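Local coordinates for fiber protein 2 (Fowl adenovirus 1, PDB 2VTW) that forms the short-fibre spikes of the capsid vertices, its trimeric C-terminal head domain probably attaching the virion to a receptor on the host cell, at residues P28-Q36 with S47-M57; S146-T154 with V187-C196. All blocks are in the same frame, centred on the assembly; numbering follows the deposited sequence.

Contact 1 (P28-Q36 with S47-M57); sequences PFNGSYFLQ and SLYVKVDTTTM
Phe-29 pushes its ring into a hollow made by Val-52, near the end of strand 43-53, and Met-57 in the loop that follows. CE1 of Phe-29 touches CG1 of Val-52 at 3.8 Å, the two side chains crossing at about a right angle, while CE of Met-57 lies obliquely to the ring, 4.1 Å from CD1. With CG between the backbone N and the carbonyl carbon (chi1 64°), the ring is turned into this hollow, where Phe-179 and Phe-72 add edge-to-face partners. Farther along, the faces alternate. On one, CD1 of Leu-48 fits between Tyr-33 and Leu-35, 4.2 Å from CB of Leu-35; on the other, CD2 of Tyr-49 lies near the plane of the Phe-34 ring, at its edge. Between these faces runs the antiparallel ladder, with hydrogen-bonded pairs at Ser-32 with Lys-51, Phe-34 with Tyr-49 and Gln-36 with Ser-47, the last closed by a 2.7 Å bond from Ser-47 N to Gln-36 O. Beyond Gly-31 the regular pairing gives way: Met-57 O takes the N-H of Asn-30 (3.0 Å), and one water donates to Asn-30 O while accepting from Asp-53 N. The chemistry implies a hairpin held in register by backbone amides, with apolar side chains filling the relief and water bridging beside the ladder, as from Ser-32 OG to Lys-51 O, and where the strands part.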
# COMPACT_ATOMS: atom_id res chain seq x y z
N PRO A 28 23.57 -9.96 15.10
CA PRO A 28 22.65 -10.82 14.39
C PRO A 28 21.78 -11.63 15.32
O PRO A 28 22.08 -11.75 16.51
CB PRO A 28 23.57 -11.78 13.60
CG PRO A 28 24.90 -11.18 13.65
CD PRO A 28 24.96 -10.41 14.93
N PHE A 29 20.72 -12.20 14.76
CA PHE A 29 19.83 -13.06 15.50
C PHE A 29 19.02 -13.82 14.48
O PHE A 29 19.10 -13.56 13.29
CB PHE A 29 18.93 -12.26 16.47
CG PHE A 29 17.97 -11.30 15.78
CD1 PHE A 29 16.67 -11.69 15.48
CD2 PHE A 29 18.38 -10.00 15.44
CE1 PHE A 29 15.77 -10.82 14.85
CE2 PHE A 29 17.49 -9.12 14.80
CZ PHE A 29 16.17 -9.54 14.53
N ASN A 30 18.24 -14.78 14.96
CA ASN A 30 17.48 -15.62 14.08
C ASN A 30 15.96 -15.46 14.25
O ASN A 30 15.45 -15.33 15.36
CB ASN A 30 17.91 -17.06 14.31
CG ASN A 30 19.40 -17.26 14.03
OD1 ASN A 30 20.18 -17.56 14.94
ND2 ASN A 30 19.80 -17.01 12.77
N GLY A 31 15.24 -15.48 13.14
CA GLY A 31 13.79 -15.34 13.15
C GLY A 31 13.21 -16.20 12.07
O GLY A 31 13.92 -16.59 11.16
N SER A 32 11.92 -16.52 12.20
CA SER A 32 11.19 -17.21 11.15
C SER A 32 10.56 -16.19 10.21
O SER A 32 10.45 -15.01 10.55
CB SER A 32 10.11 -18.11 11.75
OG SER A 32 10.66 -18.83 12.86
N TYR A 33 10.15 -16.63 9.03
CA TYR A 33 9.56 -15.71 8.06
C TYR A 33 8.68 -16.51 7.13
O TYR A 33 8.85 -17.72 6.96
CB TYR A 33 10.63 -14.93 7.29
CG TYR A 33 11.39 -15.82 6.34
CD1 TYR A 33 10.88 -16.10 5.08
CD2 TYR A 33 12.58 -16.45 6.73
CE1 TYR A 33 11.54 -16.96 4.21
CE2 TYR A 33 13.25 -17.35 5.85
CZ TYR A 33 12.72 -17.57 4.59
OH TYR A 33 13.31 -18.42 3.69
N PHE A 34 7.72 -15.82 6.52
CA PHE A 34 7.03 -16.36 5.39
C PHE A 34 6.95 -15.27 4.32
O PHE A 34 6.43 -14.17 4.58
CB PHE A 34 5.67 -16.86 5.82
CG PHE A 34 5.03 -17.77 4.82
CD1 PHE A 34 5.73 -18.85 4.28
CD2 PHE A 34 3.74 -17.57 4.41
CE1 PHE A 34 5.16 -19.69 3.37
CE2 PHE A 34 3.16 -18.43 3.47
CZ PHE A 34 3.89 -19.48 2.95
N LEU A 35 7.48 -15.60 3.15
CA LEU A 35 7.68 -14.67 2.02
C LEU A 35 6.88 -15.18 0.83
O LEU A 35 7.06 -16.33 0.41
CB LEU A 35 9.16 -14.63 1.66
CG LEU A 35 9.59 -13.89 0.39
CD1 LEU A 35 9.17 -12.40 0.51
CD2 LEU A 35 11.11 -14.03 0.15
N GLN A 36 5.97 -14.37 0.32
CA GLN A 36 5.16 -14.74 -0.84
C GLN A 36 5.22 -13.56 -1.79
O GLN A 36 4.78 -12.45 -1.42
CB GLN A 36 3.72 -15.02 -0.43
CG GLN A 36 3.56 -16.31 0.42
CD GLN A 36 2.19 -16.45 1.04
OE1 GLN A 36 1.92 -15.82 2.06
NE2 GLN A 36 1.32 -17.27 0.44
N SER A 47 4.81 -10.03 -0.15
CA SER A 47 4.16 -10.17 1.17
C SER A 47 5.09 -10.93 2.11
O SER A 47 5.54 -12.04 1.80
CB SER A 47 2.83 -10.90 1.05
OG SER A 47 2.30 -11.19 2.34
N LEU A 48 5.38 -10.31 3.25
CA LEU A 48 6.34 -10.82 4.22
C LEU A 48 5.80 -10.86 5.68
O LEU A 48 5.43 -9.83 6.22
CB LEU A 48 7.60 -9.94 4.19
CG LEU A 48 8.73 -10.33 5.15
CD1 LEU A 48 9.32 -11.68 4.69
CD2 LEU A 48 9.80 -9.25 5.25
N TYR A 49 5.76 -12.04 6.29
CA TYR A 49 5.59 -12.15 7.75
C TYR A 49 6.94 -12.44 8.42
O TYR A 49 7.76 -13.19 7.88
CB TYR A 49 4.64 -13.27 8.12
CG TYR A 49 3.21 -13.17 7.65
CD1 TYR A 49 2.22 -12.56 8.44
CD2 TYR A 49 2.82 -13.75 6.46
CE1 TYR A 49 0.90 -12.52 8.03
CE2 TYR A 49 1.54 -13.71 6.05
CZ TYR A 49 0.57 -13.09 6.82
OH TYR A 49 -0.73 -13.09 6.34
N VAL A 50 7.17 -11.86 9.60
CA VAL A 50 8.37 -12.11 10.41
C VAL A 50 7.94 -12.45 11.85
O VAL A 50 7.06 -11.78 12.41
CB VAL A 50 9.34 -10.88 10.42
CG1 VAL A 50 10.43 -11.01 11.51
CG2 VAL A 50 10.01 -10.70 9.07
N LYS A 51 8.55 -13.48 12.44
CA LYS A 51 8.36 -13.77 13.89
C LYS A 51 9.71 -14.02 14.59
O LYS A 51 10.57 -14.72 14.05
CB LYS A 51 7.38 -14.93 14.09
CG LYS A 51 6.97 -15.17 15.54
CD LYS A 51 6.05 -16.37 15.64
CE LYS A 51 5.68 -16.69 17.07
NZ LYS A 51 4.57 -17.67 17.04
N VAL A 52 9.92 -13.38 15.75
CA VAL A 52 11.12 -13.55 16.55
C VAL A 52 10.72 -14.06 17.95
O VAL A 52 9.88 -13.45 18.62
CB VAL A 52 11.91 -12.23 16.67
CG1 VAL A 52 13.29 -12.47 17.27
CG2 VAL A 52 12.03 -11.54 15.31
N ASP A 53 11.28 -15.21 18.34
CA ASP A 53 11.02 -15.89 19.63
C ASP A 53 12.33 -15.75 20.42
O ASP A 53 13.40 -16.12 19.92
CB ASP A 53 10.65 -17.35 19.35
CG ASP A 53 10.22 -18.14 20.61
OD1 ASP A 53 10.75 -17.94 21.73
OD2 ASP A 53 9.34 -19.03 20.46
N THR A 54 12.27 -15.15 21.61
CA THR A 54 13.46 -14.90 22.40
C THR A 54 14.19 -16.20 22.78
O THR A 54 15.40 -16.19 23.02
CB THR A 54 13.17 -14.06 23.67
OG1 THR A 54 12.21 -14.74 24.48
CG2 THR A 54 12.65 -12.66 23.29
N THR A 55 13.45 -17.31 22.81
CA THR A 55 14.03 -18.61 23.12
C THR A 55 14.70 -19.30 21.91
O THR A 55 15.38 -20.31 22.10
CB THR A 55 13.01 -19.59 23.77
OG1 THR A 55 12.07 -20.07 22.79
CG2 THR A 55 12.27 -18.91 24.96
N THR A 56 14.51 -18.79 20.70
CA THR A 56 15.18 -19.39 19.52
C THR A 56 15.97 -18.39 18.66
O THR A 56 16.47 -18.74 17.60
CB THR A 56 14.17 -20.17 18.64
OG1 THR A 56 13.22 -19.27 18.05
CG2 THR A 56 13.46 -21.24 19.45
N MET A 57 16.12 -17.15 19.13
CA MET A 57 16.76 -16.09 18.35
C MET A 57 18.28 -16.00 18.60
O MET A 57 19.00 -15.37 17.82
CB MET A 57 16.07 -14.72 18.61
CG MET A 57 16.39 -14.06 19.94
SD MET A 57 15.40 -12.60 20.35
CE MET A 57 16.34 -11.28 19.58
O HOH W 1 13.47 -16.41 16.68
O HOH W 2 11.11 -17.43 15.46
O HOH W 3 3.29 -13.65 3.08

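Contact 2 (S146-T154 with V187-C196); sequences SIDVRMQVT and VAIGPVVHTC
Met-151 and His-194 meet at the middle of a packing of two strands that face each other without a shared backbone bond. The two side chains run antiparallel past each other: CB of Met-151 comes to 3.4 Å from CD2 of His-194, oblique to the imidazole, and SD stands 4.6 Å from the ring centroid, 66° off its normal. The thioether chain runs on, extended beyond CG, until CE presses on CG1 of Val-192 at 3.3 Å, closer than two methyl groups normally pack. Val-149 meets Val-192 and Ile-189 tip to tip, and CG2 of Ile-147 rests 3.7 Å from CD1 of Ile-189. At the other end CG2 of Val-153 lies near the plane of the His-194 ring, at its edge, and packs 3.8 Å from SG of Cys-196.

What positions the imidazole is partly water: a single molecule in the ring plane is 2.7 Å from NE2 of His-194 and donates to Met-151 O, tying the ring to the opposing backbone. CG of His-194 stands anti to its amide nitrogen (chi1 -179°), which carries the ring toward strand 147-157. Around this layer, Phe-171 of strand 163-173 packs on Ile-147, Val-149 and Ile-189, and Phe-169 on Met-151. Strand 129-140 bridges the two facing strands by pairing with both, its Tyr-134 touching Val-192, and the contact fills part of the head domain's buried interior.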
# COMPACT_ATOMS: atom_id res chain seq x y z
N SER A 146 4.01 -0.57 18.50
CA SER A 146 3.85 -0.62 17.04
C SER A 146 5.23 -0.57 16.36
O SER A 146 6.20 -0.09 16.92
CB SER A 146 2.96 0.53 16.53
OG SER A 146 1.59 0.24 16.78
N ILE A 147 5.27 -1.07 15.13
CA ILE A 147 6.50 -1.21 14.35
C ILE A 147 6.21 -0.61 12.97
O ILE A 147 5.31 -1.04 12.28
CB ILE A 147 6.92 -2.72 14.18
CG1 ILE A 147 7.25 -3.36 15.53
CG2 ILE A 147 8.09 -2.84 13.24
CD1 ILE A 147 7.48 -4.89 15.46
N ASP A 148 6.96 0.42 12.59
CA ASP A 148 6.93 0.92 11.23
C ASP A 148 7.99 0.16 10.46
O ASP A 148 9.04 -0.18 11.02
CB ASP A 148 7.28 2.39 11.21
CG ASP A 148 6.21 3.25 11.86
OD1 ASP A 148 5.02 2.88 11.80
OD2 ASP A 148 6.59 4.31 12.39
N VAL A 149 7.70 -0.12 9.18
CA VAL A 149 8.68 -0.75 8.30
C VAL A 149 9.03 0.18 7.12
O VAL A 149 8.15 0.57 6.34
CB VAL A 149 8.14 -2.09 7.76
CG1 VAL A 149 9.25 -2.86 7.05
CG2 VAL A 149 7.53 -2.93 8.91
N ARG A 150 10.32 0.54 7.02
CA ARG A 150 10.87 1.21 5.84
C ARG A 150 11.29 0.18 4.79
O ARG A 150 11.96 -0.79 5.10
CB ARG A 150 12.06 2.07 6.22
CG ARG A 150 12.61 2.94 5.07
CD ARG A 150 11.72 4.10 4.78
NE ARG A 150 11.68 5.04 5.89
CZ ARG A 150 11.00 6.17 5.90
NH1 ARG A 150 10.26 6.52 4.86
NH2 ARG A 150 11.06 6.97 6.96
N MET A 151 10.87 0.38 3.54
CA MET A 151 11.16 -0.57 2.48
C MET A 151 11.93 0.13 1.33
O MET A 151 11.48 1.15 0.79
CB MET A 151 9.88 -1.22 2.00
CG MET A 151 9.04 -1.85 3.14
SD MET A 151 7.34 -2.06 2.64
CE MET A 151 6.53 -2.08 4.22
N GLN A 152 13.11 -0.43 1.00
CA GLN A 152 14.05 0.22 0.11
C GLN A 152 14.77 -0.81 -0.76
O GLN A 152 15.55 -1.63 -0.25
CB GLN A 152 15.05 1.04 0.92
CG GLN A 152 16.08 1.84 0.09
CD GLN A 152 17.27 2.24 0.93
OE1 GLN A 152 17.18 3.13 1.77
NE2 GLN A 152 18.38 1.54 0.75
N VAL A 153 14.50 -0.78 -2.06
CA VAL A 153 15.32 -1.55 -3.00
C VAL A 153 16.73 -0.92 -3.00
O VAL A 153 16.89 0.29 -3.15
CB VAL A 153 14.73 -1.55 -4.39
CG1 VAL A 153 15.72 -2.13 -5.41
CG2 VAL A 153 13.43 -2.33 -4.38
N THR A 154 17.74 -1.76 -2.81
CA THR A 154 19.09 -1.29 -2.49
C THR A 154 20.12 -2.12 -3.26
O THR A 154 19.99 -3.33 -3.36
CB THR A 154 19.39 -1.51 -0.97
OG1 THR A 154 18.33 -0.95 -0.17
CG2 THR A 154 20.70 -0.91 -0.61
N VAL A 187 7.24 -11.91 19.20
CA VAL A 187 6.65 -10.81 18.43
C VAL A 187 6.51 -11.32 17.01
O VAL A 187 7.42 -11.96 16.48
CB VAL A 187 7.49 -9.52 18.49
CG1 VAL A 187 8.90 -9.76 17.96
CG2 VAL A 187 6.78 -8.36 17.71
N ALA A 188 5.33 -11.14 16.43
CA ALA A 188 5.01 -11.59 15.10
C ALA A 188 4.33 -10.43 14.36
O ALA A 188 3.45 -9.74 14.92
CB ALA A 188 4.13 -12.82 15.13
N ILE A 189 4.75 -10.22 13.11
CA ILE A 189 4.37 -9.03 12.36
C ILE A 189 4.05 -9.42 10.95
O ILE A 189 4.73 -10.28 10.37
CB ILE A 189 5.50 -7.97 12.36
CG1 ILE A 189 5.09 -6.72 11.56
CG2 ILE A 189 6.76 -8.56 11.77
CD1 ILE A 189 5.98 -5.52 11.80
N GLY A 190 3.01 -8.79 10.41
CA GLY A 190 2.64 -8.92 9.00
C GLY A 190 1.15 -9.05 8.79
O GLY A 190 0.38 -9.02 9.76
N PRO A 191 0.73 -9.23 7.53
CA PRO A 191 1.62 -9.25 6.35
C PRO A 191 2.14 -7.86 6.00
O PRO A 191 1.37 -6.89 5.99
CB PRO A 191 0.73 -9.80 5.23
CG PRO A 191 -0.67 -9.51 5.67
CD PRO A 191 -0.67 -9.43 7.18
N VAL A 192 3.45 -7.75 5.80
CA VAL A 192 4.06 -6.50 5.37
C VAL A 192 4.12 -6.57 3.86
O VAL A 192 4.81 -7.45 3.33
CB VAL A 192 5.45 -6.36 5.95
CG1 VAL A 192 6.12 -5.08 5.42
CG2 VAL A 192 5.39 -6.38 7.49
N VAL A 193 3.39 -5.69 3.16
CA VAL A 193 3.27 -5.81 1.71
C VAL A 193 4.00 -4.64 1.07
O VAL A 193 3.81 -3.47 1.46
CB VAL A 193 1.82 -5.95 1.20
CG1 VAL A 193 1.78 -6.08 -0.29
CG2 VAL A 193 1.10 -7.16 1.83
N HIS A 194 4.90 -4.97 0.14
CA HIS A 194 5.71 -4.00 -0.59
C HIS A 194 5.45 -4.17 -2.05
O HIS A 194 5.37 -5.30 -2.52
CB HIS A 194 7.19 -4.25 -0.32
CG HIS A 194 8.09 -3.29 -1.02
ND1 HIS A 194 8.95 -3.68 -2.01
CD2 HIS A 194 8.22 -1.95 -0.90
CE1 HIS A 194 9.62 -2.63 -2.44
NE2 HIS A 194 9.19 -1.56 -1.79
N THR A 195 5.33 -3.06 -2.79
CA THR A 195 5.25 -3.10 -4.24
C THR A 195 6.38 -2.26 -4.85
O THR A 195 6.72 -1.17 -4.37
CB THR A 195 3.86 -2.66 -4.77
OG1 THR A 195 2.85 -3.50 -4.24
CG2 THR A 195 3.77 -2.74 -6.30
N CYS A 196 6.99 -2.80 -5.90
CA CYS A 196 8.02 -2.08 -6.64
C CYS A 196 8.12 -2.66 -8.05
O CYS A 196 7.60 -3.75 -8.31
CB CYS A 196 9.37 -2.10 -5.92
SG CYS A 196 10.22 -3.71 -5.84
O HOH W 4 10.55 0.79 -1.82

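Contact 1 is edge-to-edge pairing within the sheet and contact 2 is packing across the interior, with centres about 13 Å apart. Strand 43-53 of contact 1 and strand 185-197 of contact 2 are antiparallel neighbours in the sheet, joined by probable hydrogen bonds of 2.9 Å from Ile-189 N to Val-50 O and from Val-192 N to Leu-48 O. The hairpin is thus continued by the strand whose inner face packs against strand 147-157. Phe-171, already part of the surroundings of contact 2, also touches Leu-48 and Val-50 and so links the two interiors. At the subunit interface, Gln-36 and Ser-47 in contact 1 and Pro-191 in contact 2 all pack on Pro-197 of the second subunit.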